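PDB 7DP1: nitroreductase family protein from Sphingopyxis sp., which binds flavin mononucleotide and, with NADPH as electron donor, reduces nitro groups of dinitroaniline herbicides. Local coordinates for residues P95-S98 with R99-V103; I122-F125 with Q126-Y129; M162-L165 with V166-G169. The protein carries 1 engineered substitution. All coordinates share one frame; numbering follows the deposited sequence.

Contact 1: P95-S98 with R99-V103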
# COMPACT_ATOMS: atom_id res chain seq x y z
N PRO A 95 -17.49 -1.01 12.21
CA PRO A 95 -16.89 0.25 12.67
C PRO A 95 -16.51 1.18 11.53
O PRO A 95 -16.39 2.39 11.72
CB PRO A 95 -15.63 -0.21 13.41
CG PRO A 95 -15.23 -1.45 12.68
CD PRO A 95 -16.54 -2.13 12.37
N TRP A 96 -16.34 0.61 10.35
CA TRP A 96 -15.74 1.32 9.23
C TRP A 96 -16.55 2.53 8.80
O TRP A 96 -15.99 3.59 8.51
CB TRP A 96 -15.57 0.37 8.05
CG TRP A 96 -14.66 -0.75 8.37
CD1 TRP A 96 -13.31 -0.69 8.52
CD2 TRP A 96 -15.05 -2.10 8.65
NE1 TRP A 96 -12.82 -1.93 8.86
CE2 TRP A 96 -13.87 -2.81 8.94
CE3 TRP A 96 -16.27 -2.77 8.66
CZ2 TRP A 96 -13.88 -4.17 9.24
CZ3 TRP A 96 -16.28 -4.12 8.97
CH2 TRP A 96 -15.09 -4.81 9.25
N ASP A 97 -17.87 2.41 8.77
CA ASP A 97 -18.63 3.50 8.20
C ASP A 97 -18.57 4.74 9.10
O ASP A 97 -18.54 5.85 8.59
CB ASP A 97 -20.07 3.05 7.96
CG ASP A 97 -20.80 3.97 7.01
OD1 ASP A 97 -20.42 3.99 5.81
OD2 ASP A 97 -21.75 4.66 7.45
N SER A 98 -18.47 4.55 10.41
CA SER A 98 -18.36 5.71 11.30
C SER A 98 -17.01 6.42 11.13
O SER A 98 -16.92 7.64 11.28
CB SER A 98 -18.58 5.31 12.77
OG SER A 98 -17.61 4.38 13.22
N ARG A 99 -15.99 5.67 10.74
CA ARG A 99 -14.65 6.24 10.59
C ARG A 99 -14.59 7.34 9.53
O ARG A 99 -14.02 8.41 9.78
CB ARG A 99 -13.65 5.13 10.25
CG ARG A 99 -13.52 4.08 11.36
CD ARG A 99 -12.59 2.93 10.97
NE ARG A 99 -12.58 1.88 12.00
CZ ARG A 99 -11.74 0.85 12.04
NH1 ARG A 99 -10.82 0.68 11.10
NH2 ARG A 99 -11.84 -0.04 13.03
N ARG A 100 -15.19 7.11 8.36
CA ARG A 100 -15.12 8.10 7.29
C ARG A 100 -15.93 9.36 7.55
O ARG A 100 -15.55 10.45 7.11
CB ARG A 100 -15.53 7.49 5.95
CG ARG A 100 -16.81 6.69 5.90
CD ARG A 100 -17.09 6.34 4.44
NE ARG A 100 -18.38 5.68 4.25
CZ ARG A 100 -18.99 5.55 3.07
NH1 ARG A 100 -18.43 6.03 1.98
NH2 ARG A 100 -20.16 4.93 3.00
N PHE A 101 -17.05 9.23 8.24
CA PHE A 101 -17.85 10.41 8.51
C PHE A 101 -17.23 11.23 9.63
O PHE A 101 -17.35 12.46 9.65
CB PHE A 101 -19.28 10.00 8.82
CG PHE A 101 -19.98 9.40 7.64
CD1 PHE A 101 -20.26 10.17 6.53
CD2 PHE A 101 -20.30 8.05 7.62
CE1 PHE A 101 -20.88 9.61 5.43
CE2 PHE A 101 -20.91 7.49 6.52
CZ PHE A 101 -21.21 8.27 5.43
N GLY A 102 -16.54 10.55 10.54
CA GLY A 102 -15.80 11.22 11.61
C GLY A 102 -14.67 12.09 11.09
O GLY A 102 -14.45 13.19 11.59
N VAL A 103 -13.96 11.61 10.07
CA VAL A 103 -12.91 12.43 9.48
C VAL A 103 -13.62 13.46 8.62
O VAL A 103 -13.11 14.56 8.39
CB VAL A 103 -11.88 11.60 8.65
CG1 VAL A 103 -12.53 10.96 7.43
CG2 VAL A 103 -10.73 12.48 8.23

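Contact 2: I122-F125 with Q126-Y129. With FMN (flavin mononucleotide), chain C.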
# COMPACT_ATOMS: atom_id res chain seq x y z
N ILE A 122 -21.23 20.44 -0.54
CA ILE A 122 -21.06 20.00 -1.93
C ILE A 122 -19.95 20.76 -2.65
O ILE A 122 -19.10 20.17 -3.30
CB ILE A 122 -22.37 20.16 -2.73
CG1 ILE A 122 -23.39 19.12 -2.26
CG2 ILE A 122 -22.13 19.94 -4.20
CD1 ILE A 122 -22.92 17.68 -2.44
N ALA A 123 -19.97 22.08 -2.49
CA ALA A 123 -19.05 23.00 -3.14
C ALA A 123 -17.61 22.65 -2.81
O ALA A 123 -16.76 22.57 -3.71
CB ALA A 123 -19.36 24.43 -2.73
N GLN A 124 -17.33 22.43 -1.53
CA GLN A 124 -15.98 22.07 -1.14
C GLN A 124 -15.57 20.75 -1.80
O GLN A 124 -14.46 20.64 -2.31
CB GLN A 124 -15.86 21.97 0.39
CG GLN A 124 -14.65 21.16 0.91
CD GLN A 124 -13.30 21.73 0.49
OE1 GLN A 124 -13.20 22.89 0.07
NE2 GLN A 124 -12.26 20.91 0.60
N PHE A 125 -16.47 19.77 -1.83
CA PHE A 125 -16.10 18.45 -2.34
C PHE A 125 -15.68 18.47 -3.80
O PHE A 125 -14.79 17.74 -4.22
CB PHE A 125 -17.25 17.45 -2.18
CG PHE A 125 -16.95 16.08 -2.74
CD1 PHE A 125 -17.40 15.71 -4.01
CD2 PHE A 125 -16.18 15.17 -2.03
CE1 PHE A 125 -17.10 14.47 -4.54
CE2 PHE A 125 -15.89 13.91 -2.56
CZ PHE A 125 -16.35 13.56 -3.81
N GLN A 126 -16.30 19.35 -4.57
CA GLN A 126 -15.99 19.48 -5.99
C GLN A 126 -14.56 19.98 -6.23
O GLN A 126 -14.00 19.78 -7.30
CB GLN A 126 -17.01 20.39 -6.66
CG GLN A 126 -18.41 19.82 -6.56
CD GLN A 126 -19.22 19.97 -7.84
OE1 GLN A 126 -18.95 20.86 -8.65
NE2 GLN A 126 -20.20 19.09 -8.03
N GLN A 127 -13.97 20.59 -5.21
CA GLN A 127 -12.58 21.05 -5.28
C GLN A 127 -11.65 19.88 -5.55
O GLN A 127 -10.55 20.06 -6.07
CB GLN A 127 -12.18 21.75 -3.98
CG GLN A 127 -12.79 23.14 -3.80
CD GLN A 127 -12.05 24.22 -4.57
OE1 GLN A 127 -11.24 23.93 -5.45
NE2 GLN A 127 -12.33 25.48 -4.24
N ASN A 128 -12.11 18.67 -5.20
CA ASN A 128 -11.35 17.44 -5.47
C ASN A 128 -10.94 17.40 -6.93
O ASN A 128 -9.83 16.99 -7.28
CB ASN A 128 -12.19 16.19 -5.16
CG ASN A 128 -12.04 15.69 -3.72
OD1 ASN A 128 -11.17 14.88 -3.43
ND2 ASN A 128 -12.92 16.15 -2.84
N TYR A 129 -11.85 17.81 -7.80
CA TYR A 129 -11.63 17.67 -9.22
C TYR A 129 -10.79 18.81 -9.80
O TYR A 129 -10.55 18.87 -11.00
CB TYR A 129 -12.99 17.53 -9.92
CG TYR A 129 -13.64 16.23 -9.48
CD1 TYR A 129 -13.10 15.00 -9.86
CD2 TYR A 129 -14.76 16.22 -8.66
CE1 TYR A 129 -13.68 13.80 -9.43
CE2 TYR A 129 -15.35 15.02 -8.23
CZ TYR A 129 -14.80 13.82 -8.63
OH TYR A 129 -15.38 12.64 -8.22
N1 FMN C . -9.35 12.36 0.32
C2 FMN C . -10.22 13.18 -0.36
O2 FMN C . -10.57 14.25 0.11
N3 FMN C . -10.72 12.81 -1.59
C4 FMN C . -10.36 11.61 -2.16
O4 FMN C . -10.81 11.31 -3.28
C4A FMN C . -9.49 10.78 -1.46
N5 FMN C . -9.11 9.57 -2.00
C5A FMN C . -8.23 8.74 -1.33
C6 FMN C . -7.86 7.53 -1.91
C7 FMN C . -6.99 6.68 -1.26
C7M FMN C . -6.57 5.38 -1.87
C8 FMN C . -6.48 7.04 -0.02
C8M FMN C . -5.52 6.09 0.63
C9 FMN C . -6.84 8.25 0.58
C9A FMN C . -7.73 9.11 -0.08
N10 FMN C . -8.12 10.32 0.47
C10 FMN C . -9.00 11.15 -0.22
C1' FMN C . -7.60 10.78 1.79
C2' FMN C . -8.23 10.11 3.01
O2' FMN C . -9.47 10.71 3.29
C3' FMN C . -7.29 10.32 4.20
O3' FMN C . -6.16 9.52 3.97
C4' FMN C . -7.89 9.92 5.54
O4' FMN C . -8.99 10.72 5.94
C5' FMN C . -6.81 10.09 6.59
O5' FMN C . -6.44 11.45 6.60
P FMN C . -4.87 11.77 6.46
O1P FMN C . -4.71 13.25 6.24
O2P FMN C . -4.16 11.33 7.72
O3P FMN C . -4.32 10.99 5.28

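Contact 3: M162-L165 with V166-G169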
# COMPACT_ATOMS: atom_id res chain seq x y z
N MET A 162 4.34 9.24 -1.15
CA MET A 162 3.79 10.24 -0.25
C MET A 162 4.76 10.58 0.88
O MET A 162 4.90 11.74 1.28
CB MET A 162 2.46 9.73 0.30
CG MET A 162 1.37 9.68 -0.78
SD MET A 162 -0.21 9.29 -0.03
CE MET A 162 -0.07 7.52 0.11
N LEU A 163 5.43 9.57 1.42
CA LEU A 163 6.43 9.83 2.46
C LEU A 163 7.65 10.57 1.93
O LEU A 163 8.15 11.47 2.60
CB LEU A 163 6.87 8.52 3.10
CG LEU A 163 5.75 7.87 3.92
CD1 LEU A 163 6.20 6.54 4.47
CD2 LEU A 163 5.38 8.83 5.04
N LEU A 164 8.11 10.22 0.73
CA LEU A 164 9.26 10.90 0.13
C LEU A 164 8.97 12.38 -0.14
O LEU A 164 9.86 13.23 -0.04
CB LEU A 164 9.67 10.22 -1.18
CG LEU A 164 10.36 8.88 -0.97
CD1 LEU A 164 10.38 8.02 -2.25
CD2 LEU A 164 11.76 9.10 -0.45
N LEU A 165 7.73 12.67 -0.51
CA LEU A 165 7.33 14.05 -0.77
C LEU A 165 7.47 14.87 0.49
O LEU A 165 8.10 15.93 0.50
CB LEU A 165 5.88 14.09 -1.26
CG LEU A 165 5.65 13.61 -2.70
CD1 LEU A 165 4.16 13.55 -3.00
CD2 LEU A 165 6.37 14.54 -3.69
N VAL A 166 6.88 14.37 1.57
CA VAL A 166 6.92 15.00 2.88
C VAL A 166 8.35 15.27 3.31
O VAL A 166 8.69 16.37 3.78
CB VAL A 166 6.22 14.13 3.93
CG1 VAL A 166 6.62 14.53 5.34
CG2 VAL A 166 4.70 14.21 3.75
N GLU A 167 9.19 14.25 3.13
CA GLU A 167 10.62 14.36 3.43
C GLU A 167 11.28 15.49 2.65
O GLU A 167 12.21 16.14 3.15
CB GLU A 167 11.33 13.05 3.12
CG GLU A 167 12.82 13.04 3.45
CD GLU A 167 13.53 11.77 2.98
OE1 GLU A 167 13.36 11.41 1.80
OE2 GLU A 167 14.25 11.15 3.79
N HIS A 168 10.82 15.74 1.43
CA HIS A 168 11.45 16.78 0.62
C HIS A 168 10.66 18.09 0.62
O HIS A 168 10.89 18.96 -0.21
CB HIS A 168 11.66 16.30 -0.82
CG HIS A 168 12.71 15.24 -0.96
ND1 HIS A 168 12.45 13.90 -0.78
CD2 HIS A 168 14.03 15.32 -1.27
CE1 HIS A 168 13.56 13.20 -0.97
NE2 HIS A 168 14.53 14.04 -1.27
N GLY A 169 9.74 18.24 1.57
CA GLY A 169 9.03 19.49 1.71
C GLY A 169 7.81 19.64 0.82
O GLY A 169 7.22 20.72 0.76

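Contact 1: P95-S98 with R99-V103
Pro-95 and Arg-99 run side by side near the N-terminal end of helix 96-109, the proline following a cis peptide bond and its ring lying along the arginine chain with CG 3.7 Å from Arg-99 NH2. The carbonyl of Pro-95 is shared: Ser-98 OG donates to Pro-95 O at 2.8 Å, while the backbone N of Arg-99 reaches it only weakly. Trp-96 comes next and points along the same side as Arg-99, its CD1 over one face of the guanidinium near the rim, with the two planes 55° apart. That guanidinium extends to the dimer partner, where NH1 of Arg-99 is hydrogen-bonded to Leu-50 O of the second subunit. Asp-97 turns CG away from its backbone N (chi1 -163°), and this carries the carboxylate to Arg-100. NE and NH2 of Arg-100 both grip Asp-97 OD1 side-on, NH2 at 3.0 Å, in a salt bridge. The other oxygen, Asp-97 OD2, sits 3.1 Å from CE2 of Phe-101, whose ring plane is turned 71° from the carboxylate. Ser-98 then supplies a regular helical bond: Gly-102 N donates to Ser-98 O at 3.0 Å.

Contact 2: I122-F125 with Q126-Y129
Phe-125 O takes two hydrogen bonds from Asn-128 at the C-terminal end of helix 119-126, where the chain passes into a short 3-10 turn beside the flavin. ND2 of Asn-128 approaches in the carbonyl plane on a lone pair, 2.8 Å from Phe-125 O, while the backbone N of Asn-128 comes from above that plane. The amide is thereby held in a fixed rotation, and its other end faces the cofactor: Asn-128 OD1 accepts from N3 of FMN at 2.8 Å. Phe-125 thus orders, from the second shell, a residue of the flavin pocket. Replacing Asn-128 with alanine removes both amide ends, and would probably leave FMN N3 without this acceptor and Phe-125 O without its in-plane donor. The phenyl ring of Phe-125, CG anti to the backbone N (chi1 178°), projects across the amide at 45° between planes, with CD2 3.5 Å from Asn-128 ND2. The ring also meets Tyr-129, which is buried and hydrogen-bonded through OH to Cys-177 O. One turn back, Gln-126 N continues the helix to Ile-122 O, and Gln-127 N closes a tighter turn on Gln-124 O. The Phe-125 and Tyr-129 side chains slant across one another, CE1 of Phe-125 lying 4.1 Å from CE2 of Tyr-129.

Contact 3: M162-L165 with V166-G169
Val-166 leans one methyl branch back against the preceding turn as helix 148-167 runs into the Schellman motif that ends it. Its CG2, beside the backbone N, comes 3.5 Å from Met-162 O, the carbonyl to which Val-166 N makes a long, weak bond; CB rests against Leu-163 O. Glu-167 N keeps the helical pattern, donating to Leu-163 O at 3.0 Å. Its side chain runs alongside that of Leu-164, pointing the same way. CG stands opposite the backbone N (chi1 -178°) and the chain is extended beyond it, which carries OE1 to 3.6 Å from Leu-164 CD2 and on to the dimer partner: the same oxygen is hydrogen-bonded to Ser-12 OG of the second subunit. Ile-37 of helix 31-41 packs on Leu-164 and Leu-165. His-168 is the first residue to leave helical backbone angles, and its imidazole folds back to the helix. ND1 donates in the ring plane, nearly straight at 166°, placing it 2.8 Å from Leu-164 O, so this nitrogen carries the proton and the ring's rotation is fixed; the backbone N of His-168 adds weak bonds to Leu-164 O and Leu-165 O. Gly-169, at positive phi (85°), a shape that would press a CB against the preceding carbonyl oxygen, is the C-prime residue. With Leu-170 N reaching Leu-165 O, the motif is completed by Gly-169 N, 3.1 Å from Val-166 O.

In the fold
From the N terminus, the three contacts come in series, each within a continuous stretch, so none closes a long loop and none nests or crosses. Contact 1 lies near the N-terminal end of helix 96-109 at the surface. Contact 2 follows in the next helix, 119-126, and leads into the loop before strand 136-143; their nearest atoms are about 9 Å apart, yet Tyr-108 of the earlier helix packs against Gln-124 and Phe-125. Contact 3 finishes helix 148-167, ahead of strand 171-175, outermost in the sheet within this chain. Contacts 1 and 3, with centres about 27 Å apart, both touch the second subunit; contacts 1 and 2 reach FMN, through Val-103 and Asn-128.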